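PDB 4GNX: putative uncharacterized protein from Ustilago maydis, which probably serves as the large, OB-fold subunit of replication protein A, binding single-stranded DNA and carrying a zinc ion. Local coordinates for residues E37-S42 with G56-V61; V61-P66 with F99-E104; S77-N82 with Y95-E100. All blocks are in the same frame, centred on the assembly; numbering follows the deposited sequence.

Contact 1 (E37-S42 with G56-V61); sequences EGKLFS and GFNDAV. With nucleotides of chain G.
Phe-57 and Leu-40 run alongside each other from neighbouring strands, and the phenyl ring carries the contact over to the DNA. Its CB already reaches the thymine DT2 of chain G, lying 3.8 Å from DT2 C4. With CG anti to the carbonyl carbon (chi1 -71°), the ring is laid flat under that base, and DT2 C5 stands 3.6 Å above its centre. On one side CD1 meets Leu-40 CB at 3.7 Å and CE1 meets Leu-40 CD2; on the other, CD2 and CE2 run under the DT2 methyl. At the tip, CZ comes within 3.9 Å of DT3 C7, which sits at the ring edge. The backbones form an antiparallel hairpin of the OB fold, Leu-40 and Phe-57 being a non-hydrogen-bonded pair and Phe-41 and Gly-56 a hydrogen-bonded one. Asn-58, already outside the strand, adds two bonds to Lys-39: its N donates to Lys-39 O at 2.7 Å, and its side-chain OD1, in place of a backbone carbonyl, accepts Lys-39 N at 3.1 Å (174°). The ammonium of Lys-39 pairs with Asp-62. On the sheet face away from the DNA, the side chains of Phe-41 and Val-61 pass in opposite directions, CD2 of Phe-41 lying 4.0 Å from CG2 of Val-61.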
loop_
_atom_site.group_PDB
_atom_site.type_symbol
_atom_site.label_atom_id
_atom_site.label_comp_id
_atom_site.label_asym_id
_atom_site.label_seq_id
_atom_site.Cartn_x
_atom_site.Cartn_y
_atom_site.Cartn_z
ATOM N N GLU C 37 -28.496 -5.500 -10.931
ATOM C CA GLU C 37 -28.768 -6.596 -9.999
ATOM C C GLU C 37 -28.793 -7.876 -10.833
ATOM O O GLU C 37 -29.730 -8.095 -11.598
ATOM C CB GLU C 37 -30.105 -6.378 -9.272
ATOM C CG GLU C 37 -30.617 -7.554 -8.453
ATOM C CD GLU C 37 -31.681 -8.363 -9.177
ATOM O OE1 GLU C 37 -31.508 -9.596 -9.286
ATOM O OE2 GLU C 37 -32.686 -7.768 -9.635
ATOM N N GLY C 38 -27.763 -8.711 -10.710
ATOM C CA GLY C 38 -27.666 -9.894 -11.565
ATOM C C GLY C 38 -26.651 -10.921 -11.132
ATOM O O GLY C 38 -26.329 -11.028 -9.946
ATOM N N LYS C 39 -26.138 -11.674 -12.103
ATOM C CA LYS C 39 -25.159 -12.722 -11.813
ATOM C C LYS C 39 -24.036 -12.873 -12.840
ATOM O O LYS C 39 -24.170 -12.494 -14.004
ATOM C CB LYS C 39 -25.845 -14.072 -11.574
ATOM C CG LYS C 39 -26.587 -14.650 -12.768
ATOM C CD LYS C 39 -27.070 -16.055 -12.443
ATOM C CE LYS C 39 -28.133 -16.535 -13.416
ATOM N NZ LYS C 39 -28.314 -18.009 -13.293
ATOM N N LEU C 40 -22.929 -13.445 -12.386
ATOM C CA LEU C 40 -21.775 -13.650 -13.235
ATOM C C LEU C 40 -20.807 -14.671 -12.666
ATOM O O LEU C 40 -20.900 -15.073 -11.507
ATOM C CB LEU C 40 -21.034 -12.338 -13.441
ATOM C CG LEU C 40 -20.264 -11.770 -12.252
ATOM C CD1 LEU C 40 -18.850 -12.320 -12.181
ATOM C CD2 LEU C 40 -20.223 -10.256 -12.373
ATOM N N PHE C 41 -19.867 -15.084 -13.496
ATOM C CA PHE C 41 -18.805 -15.935 -13.029
ATOM C C PHE C 41 -17.649 -15.714 -13.972
ATOM O O PHE C 41 -17.792 -15.073 -15.018
ATOM C CB PHE C 41 -19.223 -17.407 -13.044
ATOM C CG PHE C 41 -19.018 -18.070 -14.367
ATOM C CD1 PHE C 41 -17.993 -18.995 -14.543
ATOM C CD2 PHE C 41 -19.822 -17.749 -15.460
ATOM C CE1 PHE C 41 -17.786 -19.601 -15.781
ATOM C CE2 PHE C 41 -19.623 -18.365 -16.692
ATOM C CZ PHE C 41 -18.606 -19.287 -16.855
ATOM N N SER C 42 -16.504 -16.253 -13.612
ATOM C CA SER C 42 -15.368 -16.122 -14.469
ATOM C C SER C 42 -14.454 -17.301 -14.358
ATOM O O SER C 42 -14.457 -18.048 -13.389
ATOM C CB SER C 42 -14.593 -14.855 -14.142
ATOM O OG SER C 42 -13.983 -14.978 -12.876
ATOM N N GLY C 56 -18.676 -14.681 -17.790
ATOM C CA GLY C 56 -20.021 -14.780 -18.298
ATOM C C GLY C 56 -20.963 -14.040 -17.388
ATOM O O GLY C 56 -20.832 -14.141 -16.165
ATOM N N PHE C 57 -21.904 -13.304 -17.983
ATOM C CA PHE C 57 -22.925 -12.580 -17.248
ATOM C C PHE C 57 -24.321 -13.167 -17.467
ATOM O O PHE C 57 -24.619 -13.711 -18.533
ATOM C CB PHE C 57 -22.928 -11.121 -17.665
ATOM C CG PHE C 57 -21.738 -10.341 -17.197
ATOM C CD1 PHE C 57 -21.743 -9.715 -15.950
ATOM C CD2 PHE C 57 -20.621 -10.191 -18.014
ATOM C CE1 PHE C 57 -20.654 -8.972 -15.517
ATOM C CE2 PHE C 57 -19.527 -9.451 -17.582
ATOM C CZ PHE C 57 -19.548 -8.837 -16.332
ATOM N N ASN C 58 -25.163 -13.047 -16.440
ATOM C CA ASN C 58 -26.556 -13.507 -16.453
ATOM C C ASN C 58 -26.836 -14.822 -17.192
ATOM O O ASN C 58 -26.551 -15.896 -16.661
ATOM C CB ASN C 58 -27.459 -12.369 -16.911
ATOM C CG ASN C 58 -27.112 -11.067 -16.219
ATOM O OD1 ASN C 58 -26.927 -11.024 -14.995
ATOM N ND2 ASN C 58 -26.988 -10.002 -17.001
ATOM N N ASP C 59 -27.369 -14.745 -18.407
ATOM C CA ASP C 59 -27.710 -15.959 -19.155
ATOM C C ASP C 59 -26.506 -16.842 -19.554
ATOM O O ASP C 59 -26.614 -18.073 -19.641
ATOM C CB ASP C 59 -28.620 -15.619 -20.341
ATOM C CG ASP C 59 -30.016 -15.186 -19.891
ATOM O OD1 ASP C 59 -30.972 -15.251 -20.699
ATOM O OD2 ASP C 59 -30.162 -14.788 -18.712
ATOM N N ALA C 60 -25.356 -16.214 -19.756
ATOM C CA ALA C 60 -24.128 -16.950 -20.036
ATOM C C ALA C 60 -23.723 -17.912 -18.899
ATOM O O ALA C 60 -23.053 -18.924 -19.152
ATOM C CB ALA C 60 -22.999 -15.986 -20.354
ATOM N N VAL C 61 -24.124 -17.594 -17.665
ATOM C CA VAL C 61 -23.830 -18.453 -16.521
ATOM C C VAL C 61 -24.577 -19.768 -16.668
ATOM O O VAL C 61 -23.997 -20.847 -16.507
ATOM C CB VAL C 61 -24.244 -17.827 -15.175
ATOM C CG1 VAL C 61 -23.891 -18.761 -14.026
ATOM C CG2 VAL C 61 -23.576 -16.482 -14.980
ATOM P P DT G 2 -19.959 -1.011 -17.839
ATOM O OP1 DT G 2 -19.960 0.427 -17.466
ATOM O OP2 DT G 2 -18.676 -1.764 -17.838
ATOM O "O5'" DT G 2 -21.000 -1.732 -16.869
ATOM C "C5'" DT G 2 -20.713 -3.017 -16.285
ATOM C "C4'" DT G 2 -21.791 -3.391 -15.294
ATOM O "O4'" DT G 2 -22.897 -4.025 -15.978
ATOM C "C3'" DT G 2 -21.344 -4.371 -14.215
ATOM O "O3'" DT G 2 -21.991 -4.055 -12.983
ATOM C "C2'" DT G 2 -21.783 -5.720 -14.753
ATOM C "C1'" DT G 2 -22.998 -5.398 -15.615
ATOM N N1 DT G 2 -23.075 -6.192 -16.859
ATOM C C2 DT G 2 -24.228 -6.902 -17.114
ATOM O O2 DT G 2 -25.192 -6.902 -16.364
ATOM N N3 DT G 2 -24.211 -7.616 -18.289
ATOM C C4 DT G 2 -23.180 -7.692 -19.207
ATOM O O4 DT G 2 -23.312 -8.374 -20.220
ATOM C C5 DT G 2 -21.998 -6.924 -18.871
ATOM C C7 DT G 2 -20.830 -6.940 -19.806
ATOM C C6 DT G 2 -22.006 -6.227 -17.727
ATOM P P DT G 3 -21.134 -3.528 -11.741
ATOM O OP1 DT G 3 -22.100 -2.820 -10.862
ATOM O OP2 DT G 3 -19.894 -2.845 -12.179
ATOM O "O5'" DT G 3 -20.725 -4.878 -11.003
ATOM C "C5'" DT G 3 -21.650 -5.498 -10.093
ATOM C "C4'" DT G 3 -20.916 -6.456 -9.188
ATOM O "O4'" DT G 3 -20.086 -7.319 -9.997
ATOM C "C3'" DT G 3 -19.982 -5.793 -8.174
ATOM O "O3'" DT G 3 -20.163 -6.433 -6.906
ATOM C "C2'" DT G 3 -18.597 -6.051 -8.742
ATOM C "C1'" DT G 3 -18.795 -7.386 -9.425
ATOM N N1 DT G 3 -17.837 -7.695 -10.503
ATOM C C2 DT G 3 -16.857 -8.627 -10.242
ATOM O O2 DT G 3 -16.735 -9.183 -9.161
ATOM N N3 DT G 3 -16.009 -8.875 -11.294
ATOM C C4 DT G 3 -16.051 -8.306 -12.554
ATOM O O4 DT G 3 -15.225 -8.637 -13.401
ATOM C C5 DT G 3 -17.114 -7.341 -12.761
ATOM C C7 DT G 3 -17.241 -6.671 -14.093
ATOM C C6 DT G 3 -17.942 -7.091 -11.739
#

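Contact 2 (V61-P66 with F99-E104); sequences VDRFYP and FENSTE
Phe-64 turns its ring obliquely against that of Phe-99: the planes stand at 68° with centroids 5.6 Å apart, and the nearest atoms are CD2 of each ring at 4.2 Å. The far end of the Phe-64 ring crosses Thr-103, with CZ 4.0 Å from Thr-103 CB, while Glu-100 O lies at the ring edge. Arg-63, the preceding residue of helix 59-64, puts its CB over the centre of one face of the Phe-64 ring. A bend at chi3 (59°) then swings the guanidinium back across Phe-64 CZ toward the turn, so the arginine and the phenylalanine reach the same loop together. NH2 donates to Thr-103 O at 3.3 Å, lying in the carbonyl plane, and NH1 makes a weak bond to Glu-100 O at 3.4 Å. That second carbonyl also accepts Thr-103 N, which closes the type I turn from Glu-100 to Thr-103 in the loop between strands 95-99 and 104-107 of the OB fold. Since these acceptors are backbone carbonyls, the arginine's grip depends on where the turn places its main chain and is probably modest, with an aromatic inner layer beneath a polar outer one.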
loop_
_atom_site.group_PDB
_atom_site.type_symbol
_atom_site.label_atom_id
_atom_site.label_comp_id
_atom_site.label_asym_id
_atom_site.label_seq_id
_atom_site.Cartn_x
_atom_site.Cartn_y
_atom_site.Cartn_z
ATOM N N VAL C 61 -24.124 -17.594 -17.665
ATOM C CA VAL C 61 -23.830 -18.453 -16.521
ATOM C C VAL C 61 -24.577 -19.768 -16.668
ATOM O O VAL C 61 -23.997 -20.847 -16.507
ATOM C CB VAL C 61 -24.244 -17.827 -15.175
ATOM C CG1 VAL C 61 -23.891 -18.761 -14.026
ATOM C CG2 VAL C 61 -23.576 -16.482 -14.980
ATOM N N ASP C 62 -25.866 -19.666 -16.975
ATOM C CA ASP C 62 -26.705 -20.837 -17.141
ATOM C C ASP C 62 -26.152 -21.722 -18.237
ATOM O O ASP C 62 -26.114 -22.946 -18.107
ATOM C CB ASP C 62 -28.120 -20.400 -17.496
ATOM C CG ASP C 62 -28.721 -19.459 -16.459
ATOM O OD1 ASP C 62 -28.926 -19.882 -15.295
ATOM O OD2 ASP C 62 -29.014 -18.299 -16.822
ATOM N N ARG C 63 -25.698 -21.081 -19.303
ATOM C CA ARG C 63 -25.212 -21.786 -20.462
ATOM C C ARG C 63 -23.849 -22.442 -20.250
ATOM O O ARG C 63 -23.634 -23.572 -20.685
ATOM C CB ARG C 63 -25.188 -20.848 -21.668
ATOM C CG ARG C 63 -26.576 -20.436 -22.120
ATOM C CD ARG C 63 -26.574 -19.564 -23.361
ATOM N NE ARG C 63 -25.937 -20.198 -24.514
ATOM C CZ ARG C 63 -24.964 -19.642 -25.240
ATOM N NH1 ARG C 63 -24.515 -18.423 -24.948
ATOM N NH2 ARG C 63 -24.444 -20.299 -26.277
ATOM N N PHE C 64 -22.932 -21.758 -19.572
ATOM C CA PHE C 64 -21.549 -22.233 -19.544
ATOM C C PHE C 64 -20.959 -22.632 -18.199
ATOM O O PHE C 64 -19.973 -23.378 -18.165
ATOM C CB PHE C 64 -20.642 -21.233 -20.245
ATOM C CG PHE C 64 -21.107 -20.883 -21.625
ATOM C CD1 PHE C 64 -21.276 -21.873 -22.591
ATOM C CD2 PHE C 64 -21.394 -19.575 -21.963
ATOM C CE1 PHE C 64 -21.714 -21.555 -23.869
ATOM C CE2 PHE C 64 -21.822 -19.254 -23.240
ATOM C CZ PHE C 64 -21.983 -20.244 -24.192
ATOM N N TYR C 65 -21.543 -22.150 -17.101
ATOM C CA TYR C 65 -20.994 -22.473 -15.791
ATOM C C TYR C 65 -20.907 -23.984 -15.608
ATOM O O TYR C 65 -19.838 -24.494 -15.259
ATOM C CB TYR C 65 -21.752 -21.827 -14.628
ATOM C CG TYR C 65 -21.061 -22.079 -13.302
ATOM C CD1 TYR C 65 -20.006 -21.263 -12.881
ATOM C CD2 TYR C 65 -21.428 -23.150 -12.488
ATOM C CE1 TYR C 65 -19.355 -21.491 -11.674
ATOM C CE2 TYR C 65 -20.779 -23.390 -11.285
ATOM C CZ TYR C 65 -19.745 -22.559 -10.882
ATOM O OH TYR C 65 -19.095 -22.786 -9.689
ATOM N N PRO C 66 -22.020 -24.706 -15.865
ATOM C CA PRO C 66 -21.953 -26.160 -15.727
ATOM C C PRO C 66 -20.933 -26.747 -16.688
ATOM O O PRO C 66 -20.215 -27.671 -16.336
ATOM C CB PRO C 66 -23.361 -26.613 -16.116
ATOM C CG PRO C 66 -24.225 -25.424 -15.887
ATOM C CD PRO C 66 -23.364 -24.266 -16.279
ATOM N N PHE C 99 -18.196 -13.770 -22.530
ATOM C CA PHE C 99 -19.059 -14.677 -23.240
ATOM C C PHE C 99 -20.359 -13.982 -23.611
ATOM O O PHE C 99 -21.080 -13.462 -22.752
ATOM C CB PHE C 99 -19.360 -15.908 -22.396
ATOM C CG PHE C 99 -18.148 -16.688 -22.001
ATOM C CD1 PHE C 99 -17.065 -16.826 -22.871
ATOM C CD2 PHE C 99 -18.106 -17.335 -20.765
ATOM C CE1 PHE C 99 -15.946 -17.568 -22.506
ATOM C CE2 PHE C 99 -16.993 -18.077 -20.394
ATOM C CZ PHE C 99 -15.914 -18.198 -21.269
ATOM N N GLU C 100 -20.628 -13.971 -24.909
ATOM C CA GLU C 100 -21.909 -13.539 -25.450
ATOM C C GLU C 100 -22.767 -14.776 -25.769
ATOM O O GLU C 100 -22.306 -15.915 -25.634
ATOM C CB GLU C 100 -21.696 -12.645 -26.685
ATOM C CG GLU C 100 -20.686 -13.193 -27.694
ATOM C CD GLU C 100 -20.366 -12.230 -28.834
ATOM O OE1 GLU C 100 -21.180 -11.313 -29.115
ATOM O OE2 GLU C 100 -19.293 -12.399 -29.463
ATOM N N ASN C 101 -24.011 -14.557 -26.178
ATOM C CA ASN C 101 -24.894 -15.673 -26.493
ATOM C C ASN C 101 -24.476 -16.516 -27.697
ATOM O O ASN C 101 -24.758 -17.708 -27.740
ATOM C CB ASN C 101 -26.346 -15.216 -26.597
ATOM C CG ASN C 101 -27.010 -15.114 -25.240
ATOM O OD1 ASN C 101 -28.062 -14.496 -25.101
ATOM N ND2 ASN C 101 -26.392 -15.724 -24.223
ATOM N N SER C 102 -23.774 -15.905 -28.647
ATOM C CA SER C 102 -23.241 -16.631 -29.800
ATOM C C SER C 102 -22.041 -17.548 -29.467
ATOM O O SER C 102 -21.515 -18.235 -30.349
ATOM C CB SER C 102 -22.826 -15.638 -30.887
ATOM O OG SER C 102 -21.459 -15.278 -30.750
ATOM N N THR C 103 -21.608 -17.546 -28.209
ATOM C CA THR C 103 -20.354 -18.192 -27.833
ATOM C C THR C 103 -20.425 -19.724 -27.910
ATOM O O THR C 103 -21.335 -20.351 -27.365
ATOM C CB THR C 103 -19.851 -17.700 -26.454
ATOM O OG1 THR C 103 -19.440 -16.336 -26.563
ATOM C CG2 THR C 103 -18.655 -18.506 -25.964
ATOM N N GLU C 104 -19.448 -20.295 -28.612
ATOM C CA GLU C 104 -19.306 -21.732 -28.793
ATOM C C GLU C 104 -18.217 -22.273 -27.877
ATOM O O GLU C 104 -17.059 -21.837 -27.946
ATOM C CB GLU C 104 -18.919 -22.042 -30.244
ATOM C CG GLU C 104 -20.049 -21.963 -31.266
ATOM C CD GLU C 104 -20.623 -23.330 -31.644
ATOM O OE1 GLU C 104 -20.444 -24.317 -30.885
ATOM O OE2 GLU C 104 -21.264 -23.424 -32.715
#

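Contact 3 (S77-N82 with Y95-E100); sequences SKARVN and YEITFE
Arg-80 and Thr-98 form a hydrogen-bonded antiparallel pair, Val-81 and Ile-97 a non-hydrogen-bonded one, and Asn-82 and Glu-96 a second hydrogen-bonded one. The short strand axes run at 143° to each other, approaching to 4.4 Å. Both ends of the ladder are reciprocal: Thr-98 N donates to Arg-80 O at 2.9 Å and Arg-80 N back to Thr-98 O, while Asn-82 N meets Glu-96 O at 177° and Glu-96 N returns a bond to Asn-82 O. The pair is a hairpin of the OB-fold sheet, where 80-83 is an outermost strand in this chain and 95-99 has strand 51-57 as its parallel neighbour on the inner side. Arg-80, Asn-82, Glu-96 and Thr-98 share one face; Val-81 and Ile-97 occupy the other. Val-81 CG1 packs against Tyr-95 CB at 3.5 Å, and Ala-79 CB touches Ile-97 CG2 at 3.6 Å. From the last rung, Arg-80 bends at chi2 (-142°) to meet Glu-100, just beyond it, at roughly a right angle. Its NE gives a salt bridge to Glu-100 OE1 at 3.0 Å, approaching from above the carboxylate plane, with NH2 adding a weak bond to the same oxygen. NH1 has a long, weak ion pair with a DNA phosphate, so Glu-100 probably steadies a guanidinium that also contributes positive charge toward the DNA backbone.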
loop_
_atom_site.group_PDB
_atom_site.type_symbol
_atom_site.label_atom_id
_atom_site.label_comp_id
_atom_site.label_asym_id
_atom_site.label_seq_id
_atom_site.Cartn_x
_atom_site.Cartn_y
_atom_site.Cartn_z
ATOM N N SER C 77 -14.917 -20.081 -28.768
ATOM C CA SER C 77 -15.086 -19.404 -30.043
ATOM C C SER C 77 -16.223 -18.396 -30.022
ATOM O O SER C 77 -17.268 -18.636 -29.419
ATOM C CB SER C 77 -15.376 -20.444 -31.131
ATOM O OG SER C 77 -15.056 -19.942 -32.409
ATOM N N LYS C 78 -16.002 -17.275 -30.702
ATOM C CA LYS C 78 -17.038 -16.270 -30.976
ATOM C C LYS C 78 -17.553 -15.594 -29.708
ATOM O O LYS C 78 -18.741 -15.673 -29.368
ATOM C CB LYS C 78 -18.175 -16.861 -31.824
ATOM C CG LYS C 78 -18.490 -16.027 -33.048
ATOM C CD LYS C 78 -18.720 -16.913 -34.268
ATOM C CE LYS C 78 -18.943 -16.100 -35.549
ATOM N NZ LYS C 78 -17.784 -15.214 -35.868
ATOM N N ALA C 79 -16.611 -14.930 -29.037
ATOM C CA ALA C 79 -16.803 -14.162 -27.808
ATOM C C ALA C 79 -16.101 -12.796 -27.936
ATOM O O ALA C 79 -15.209 -12.631 -28.766
ATOM C CB ALA C 79 -16.227 -14.936 -26.642
ATOM N N ARG C 80 -16.496 -11.821 -27.121
ATOM C CA ARG C 80 -15.916 -10.475 -27.205
ATOM C C ARG C 80 -14.584 -10.396 -26.474
ATOM O O ARG C 80 -14.404 -10.986 -25.413
ATOM C CB ARG C 80 -16.881 -9.391 -26.682
ATOM C CG ARG C 80 -18.323 -9.572 -27.146
ATOM C CD ARG C 80 -19.115 -8.297 -27.486
ATOM N NE ARG C 80 -20.475 -8.678 -27.913
ATOM C CZ ARG C 80 -21.461 -7.845 -28.244
ATOM N NH1 ARG C 80 -21.285 -6.525 -28.218
ATOM N NH2 ARG C 80 -22.643 -8.344 -28.603
ATOM N N VAL C 81 -13.643 -9.680 -27.078
ATOM C CA VAL C 81 -12.402 -9.327 -26.412
ATOM C C VAL C 81 -12.564 -7.918 -25.885
ATOM O O VAL C 81 -12.826 -6.979 -26.651
ATOM C CB VAL C 81 -11.202 -9.319 -27.358
ATOM C CG1 VAL C 81 -9.951 -8.990 -26.573
ATOM C CG2 VAL C 81 -11.065 -10.644 -28.078
ATOM N N ASN C 82 -12.386 -7.797 -24.577
ATOM C CA ASN C 82 -12.597 -6.566 -23.853
ATOM C C ASN C 82 -11.358 -6.098 -23.163
ATOM O O ASN C 82 -10.436 -6.876 -22.976
ATOM C CB ASN C 82 -13.636 -6.803 -22.780
ATOM C CG ASN C 82 -15.021 -6.566 -23.284
ATOM O OD1 ASN C 82 -15.252 -5.675 -24.113
ATOM N ND2 ASN C 82 -15.965 -7.355 -22.790
ATOM N N TYR C 95 -6.067 -7.499 -22.270
ATOM C CA TYR C 95 -7.445 -7.855 -22.612
ATOM C C TYR C 95 -8.064 -8.939 -21.713
ATOM O O TYR C 95 -7.358 -9.612 -20.952
ATOM C CB TYR C 95 -7.534 -8.266 -24.086
ATOM C CG TYR C 95 -7.027 -7.209 -25.053
ATOM C CD1 TYR C 95 -7.532 -5.916 -25.019
ATOM C CD2 TYR C 95 -6.053 -7.514 -26.011
ATOM C CE1 TYR C 95 -7.078 -4.951 -25.885
ATOM C CE2 TYR C 95 -5.593 -6.556 -26.893
ATOM C CZ TYR C 95 -6.108 -5.276 -26.825
ATOM O OH TYR C 95 -5.656 -4.312 -27.700
ATOM N N GLU C 96 -9.393 -9.049 -21.773
ATOM C CA GLU C 96 -10.120 -10.236 -21.308
ATOM C C GLU C 96 -11.293 -10.602 -22.231
ATOM O O GLU C 96 -11.615 -9.853 -23.165
ATOM C CB GLU C 96 -10.526 -10.163 -19.822
ATOM C CG GLU C 96 -11.200 -8.890 -19.345
ATOM C CD GLU C 96 -11.067 -8.668 -17.829
ATOM O OE1 GLU C 96 -11.992 -8.049 -17.248
ATOM O OE2 GLU C 96 -10.041 -9.074 -17.206
ATOM N N ILE C 97 -11.898 -11.767 -21.990
ATOM C CA ILE C 97 -12.990 -12.257 -22.822
ATOM C C ILE C 97 -14.329 -12.215 -22.107
ATOM O O ILE C 97 -14.424 -12.579 -20.938
ATOM C CB ILE C 97 -12.739 -13.698 -23.230
ATOM C CG1 ILE C 97 -11.551 -13.784 -24.189
ATOM C CG2 ILE C 97 -14.002 -14.312 -23.823
ATOM C CD1 ILE C 97 -10.997 -15.189 -24.317
ATOM N N THR C 98 -15.367 -11.781 -22.809
ATOM C CA THR C 98 -16.725 -11.868 -22.272
ATOM C C THR C 98 -17.564 -12.785 -23.154
ATOM O O THR C 98 -17.631 -12.610 -24.368
ATOM C CB THR C 98 -17.429 -10.499 -22.160
ATOM O OG1 THR C 98 -16.486 -9.491 -21.799
ATOM C CG2 THR C 98 -18.507 -10.536 -21.102
ATOM N N PHE C 99 -18.196 -13.770 -22.530
ATOM C CA PHE C 99 -19.059 -14.677 -23.240
ATOM C C PHE C 99 -20.359 -13.982 -23.611
ATOM O O PHE C 99 -21.080 -13.462 -22.752
ATOM C CB PHE C 99 -19.360 -15.908 -22.396
ATOM C CG PHE C 99 -18.148 -16.688 -22.001
ATOM C CD1 PHE C 99 -17.065 -16.826 -22.871
ATOM C CD2 PHE C 99 -18.106 -17.335 -20.765
ATOM C CE1 PHE C 99 -15.946 -17.568 -22.506
ATOM C CE2 PHE C 99 -16.993 -18.077 -20.394
ATOM C CZ PHE C 99 -15.914 -18.198 -21.269
ATOM N N GLU C 100 -20.628 -13.971 -24.909
ATOM C CA GLU C 100 -21.909 -13.539 -25.450
ATOM C C GLU C 100 -22.767 -14.776 -25.769
ATOM O O GLU C 100 -22.306 -15.915 -25.634
ATOM C CB GLU C 100 -21.696 -12.645 -26.685
ATOM C CG GLU C 100 -20.686 -13.193 -27.694
ATOM C CD GLU C 100 -20.366 -12.230 -28.834
ATOM O OE1 GLU C 100 -21.180 -11.313 -29.115
ATOM O OE2 GLU C 100 -19.293 -12.399 -29.463
#

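Overall arrangement
All three contacts lie in the first OB-fold domain, but they differ in depth and chemistry. Contact 1 is buried and joins a sheet hairpin to the start of helix 59-64, with a thymine lying over the Phe-57 ring. Contact 2, partly buried, ties the same helix, through Arg-63 and Phe-64, to the loop after strand 95-99. Contact 3 runs along that strand to the sheet margin, where a backbone ladder is joined by one salt bridge at the more exposed edge. Phe-99 touches elements of all three: it belongs to both contact 2 and contact 3 and packs on Phe-41 and Gly-56 of contact 1. Thr-98 beside Phe-57 links the two hairpins near the DNA, while Lys-39 to Asp-62 ties contact 1 to contact 2 by charge.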